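Local coordinates for flap endonuclease 1 (Desulfurococcus amylolyticus, PDB 3ORY), which probably cleaves the 5' flap from branched DNA during replication and repair, as flap endonucleases of the XPG family do, at residues Y181-Q186 / P196-N201. Sequence-based numbering, arbitrary orientation.
Sequences YASASQ and PKLVRN
A bend at chi3 (74°) brings the Arg200 guanidinium side-on to the backbone carbonyl of Gln186, and a bend at chi2 (-47°) turns the side-chain amide of Gln186 toward Asn201. NE (3.1 Å) and NH2 (3.2 Å) of Arg200 both bond Gln186 O. That oxygen lies in the guanidinium plane. NH2 comes in on a lone pair, while NE sits above the carbonyl plane. Gln186 OE1 accepts Asn201 N at 2.7 Å, on a lone pair. Gln186 NE2 then lies over one guanidinium face.

Earlier in both segments, strands 182-184 and 197-200 pair in parallel. Ser183 N bonds Lys197 O at 2.9 Å. Val199 N bonds Ser183 O at 2.7 Å, and this bond is almost straight. A weak bond from Ser185 N to Val199 O follows. At the start of the pairing, Lys197 CD lies over a face of the Tyr181 ring, a CH-pi contact 4.0 Å from the centroid. Ala182 CB meets Val199 CG2 at 3.8 Å.

The two strands are the parallel pair of a beta-alpha-beta unit whose connection holds helix 189-192, within the XPG I-region. Strand 37-41 flanks 182-184, and strand 216-225 flanks 197-200. Arg200 NH1 forms a salt bridge with Glu222. Held by Glu222 and Gln186 O, the guanidinium probably has little freedom to rotate, and its charge probably polarises the Gln186 carbonyl, just past the strand pairing.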
ATOM      1  N   TYR A 181      10.830  -8.521   9.233  1.00 31.30           N
ATOM      2  CA  TYR A 181      11.640  -8.981   8.123  1.00 31.54           C
ATOM      3  C   TYR A 181      11.611  -7.986   6.960  1.00 30.74           C
ATOM      4  O   TYR A 181      12.632  -7.742   6.316  1.00 31.04           O
ATOM      5  CB  TYR A 181      11.158 -10.362   7.669  1.00 32.24           C
ATOM      6  CG  TYR A 181      11.791 -10.837   6.391  1.00 34.36           C
ATOM      7  CD1 TYR A 181      13.107 -11.307   6.371  1.00 37.08           C
ATOM      8  CD2 TYR A 181      11.074 -10.818   5.197  1.00 35.59           C
ATOM      9  CE1 TYR A 181      13.695 -11.749   5.169  1.00 38.96           C
ATOM     10  CE2 TYR A 181      11.639 -11.249   4.009  1.00 37.58           C
ATOM     11  CZ  TYR A 181      12.942 -11.712   3.998  1.00 39.08           C
ATOM     12  OH  TYR A 181      13.472 -12.130   2.804  1.00 41.53           O
ATOM     13  N   ALA A 182      10.440  -7.416   6.695  1.00 29.84           N
ATOM     14  CA  ALA A 182      10.257  -6.520   5.561  1.00 28.78           C
ATOM     15  C   ALA A 182       9.040  -5.645   5.781  1.00 28.13           C
ATOM     16  O   ALA A 182       8.171  -5.988   6.570  1.00 28.13           O
ATOM     17  CB  ALA A 182      10.104  -7.326   4.267  1.00 29.03           C
ATOM     18  N   SER A 183       9.002  -4.503   5.097  1.00 27.76           N
ATOM     19  CA  SER A 183       7.825  -3.654   5.056  1.00 27.43           C
ATOM     20  C   SER A 183       6.998  -4.118   3.865  1.00 27.77           C
ATOM     21  O   SER A 183       7.523  -4.781   2.963  1.00 28.84           O
ATOM     22  CB  SER A 183       8.209  -2.161   4.932  1.00 26.64           C
ATOM     23  OG  SER A 183       9.189  -1.962   3.924  1.00 26.60           O
ATOM     24  N   ALA A 184       5.706  -3.815   3.874  1.00 27.38           N
ATOM     25  CA  ALA A 184       4.826  -4.239   2.792  1.00 27.30           C
ATOM     26  C   ALA A 184       3.891  -3.118   2.391  1.00 26.74           C
ATOM     27  O   ALA A 184       3.208  -2.517   3.242  1.00 27.19           O
ATOM     28  CB  ALA A 184       4.034  -5.509   3.180  1.00 27.37           C
ATOM     29  N   SER A 185       3.854  -2.858   1.087  1.00 26.10           N
ATOM     30  CA  SER A 185       3.070  -1.761   0.512  1.00 25.66           C
ATOM     31  C   SER A 185       3.142  -1.884  -1.000  1.00 26.24           C
ATOM     32  O   SER A 185       4.019  -2.572  -1.512  1.00 26.08           O
ATOM     33  CB  SER A 185       3.686  -0.415   0.925  1.00 25.62           C
ATOM     34  OG  SER A 185       2.930   0.667   0.407  1.00 24.59           O
ATOM     35  N   GLN A 186       2.234  -1.215  -1.712  1.00 26.10           N
ATOM     36  CA  GLN A 186       2.342  -1.095  -3.168  1.00 26.63           C
ATOM     37  C   GLN A 186       3.280   0.033  -3.578  1.00 26.26           C
ATOM     38  O   GLN A 186       3.891  -0.022  -4.647  1.00 26.38           O
ATOM     39  CB  GLN A 186       0.969  -0.916  -3.836  1.00 27.08           C
ATOM     40  CG  GLN A 186       0.082  -2.159  -3.782  1.00 27.70           C
ATOM     41  CD  GLN A 186       0.809  -3.423  -4.185  1.00 29.56           C
ATOM     42  OE1 GLN A 186       1.126  -4.262  -3.341  1.00 30.89           O
ATOM     43  NE2 GLN A 186       1.110  -3.552  -5.468  1.00 29.30           N
ATOM     44  N   PRO A 196      15.324  -1.897   4.704  1.00 28.49           N
ATOM     45  CA  PRO A 196      16.222  -2.852   4.040  1.00 29.68           C
ATOM     46  C   PRO A 196      15.488  -3.735   3.028  1.00 30.15           C
ATOM     47  O   PRO A 196      16.077  -4.149   2.027  1.00 30.52           O
ATOM     48  CB  PRO A 196      16.746  -3.707   5.200  1.00 30.42           C
ATOM     49  CG  PRO A 196      16.670  -2.813   6.379  1.00 29.80           C
ATOM     50  CD  PRO A 196      15.432  -1.975   6.169  1.00 28.61           C
ATOM     51  N   LYS A 197      14.210  -4.008   3.289  1.00 30.07           N
ATOM     52  CA  LYS A 197      13.444  -4.944   2.469  1.00 30.46           C
ATOM     53  C   LYS A 197      12.002  -4.498   2.327  1.00 29.93           C
ATOM     54  O   LYS A 197      11.332  -4.216   3.327  1.00 29.74           O
ATOM     55  CB  LYS A 197      13.466  -6.354   3.082  1.00 31.00           C
ATOM     56  CG  LYS A 197      14.810  -7.077   3.030  1.00 33.04           C
ATOM     57  CD  LYS A 197      14.656  -8.536   3.453  1.00 33.63           C
ATOM     58  CE  LYS A 197      15.886  -9.342   3.076  1.00 37.64           C
ATOM     59  NZ  LYS A 197      17.085  -8.787   3.739  1.00 38.77           N
ATOM     60  N   LEU A 198      11.534  -4.450   1.084  1.00 29.82           N
ATOM     61  CA  LEU A 198      10.129  -4.181   0.784  1.00 29.84           C
ATOM     62  C   LEU A 198       9.499  -5.381   0.081  1.00 30.71           C
ATOM     63  O   LEU A 198      10.048  -5.895  -0.905  1.00 31.70           O
ATOM     64  CB  LEU A 198       9.986  -2.933  -0.102  1.00 28.74           C
ATOM     65  CG  LEU A 198       8.611  -2.668  -0.742  1.00 28.80           C
ATOM     66  CD1 LEU A 198       7.522  -2.302   0.292  1.00 25.91           C
ATOM     67  CD2 LEU A 198       8.712  -1.573  -1.796  1.00 27.47           C
ATOM     68  N   VAL A 199       8.347  -5.823   0.576  1.00 30.70           N
ATOM     69  CA  VAL A 199       7.552  -6.810  -0.148  1.00 31.73           C
ATOM     70  C   VAL A 199       6.354  -6.114  -0.789  1.00 31.72           C
ATOM     71  O   VAL A 199       5.601  -5.403  -0.109  1.00 31.52           O
ATOM     72  CB  VAL A 199       7.108  -7.993   0.759  1.00 32.17           C
ATOM     73  CG1 VAL A 199       6.098  -8.888   0.035  1.00 32.36           C
ATOM     74  CG2 VAL A 199       8.334  -8.813   1.212  1.00 32.07           C
ATOM     75  N   ARG A 200       6.199  -6.294  -2.097  1.00 31.62           N
ATOM     76  CA  ARG A 200       5.044  -5.755  -2.813  1.00 32.05           C
ATOM     77  C   ARG A 200       4.048  -6.851  -3.160  1.00 32.57           C
ATOM     78  O   ARG A 200       4.414  -8.031  -3.216  1.00 32.77           O
ATOM     79  CB  ARG A 200       5.478  -5.030  -4.087  1.00 32.05           C
ATOM     80  CG  ARG A 200       6.337  -3.795  -3.836  1.00 32.54           C
ATOM     81  CD  ARG A 200       6.683  -3.107  -5.150  1.00 32.80           C
ATOM     82  NE  ARG A 200       5.534  -2.387  -5.704  1.00 32.89           N
ATOM     83  CZ  ARG A 200       4.836  -2.751  -6.777  1.00 33.86           C
ATOM     84  NH1 ARG A 200       5.150  -3.850  -7.462  1.00 33.57           N
ATOM     85  NH2 ARG A 200       3.818  -1.998  -7.172  1.00 33.33           N
ATOM     86  N   ASN A 201       2.796  -6.441  -3.390  1.00 32.51           N
ATOM     87  CA  ASN A 201       1.686  -7.315  -3.837  1.00 33.32           C
ATOM     88  C   ASN A 201       1.066  -8.202  -2.758  1.00 33.74           C
ATOM     89  O   ASN A 201       0.157  -8.981  -3.043  1.00 34.41           O
ATOM     90  CB  ASN A 201       2.069  -8.165  -5.065  1.00 34.16           C
ATOM     91  CG  ASN A 201       2.552  -7.328  -6.240  1.00 34.58           C
ATOM     92  OD1 ASN A 201       3.378  -7.779  -7.041  1.00 37.10           O
ATOM     93  ND2 ASN A 201       2.032  -6.128  -6.364  1.00 32.57           N
TER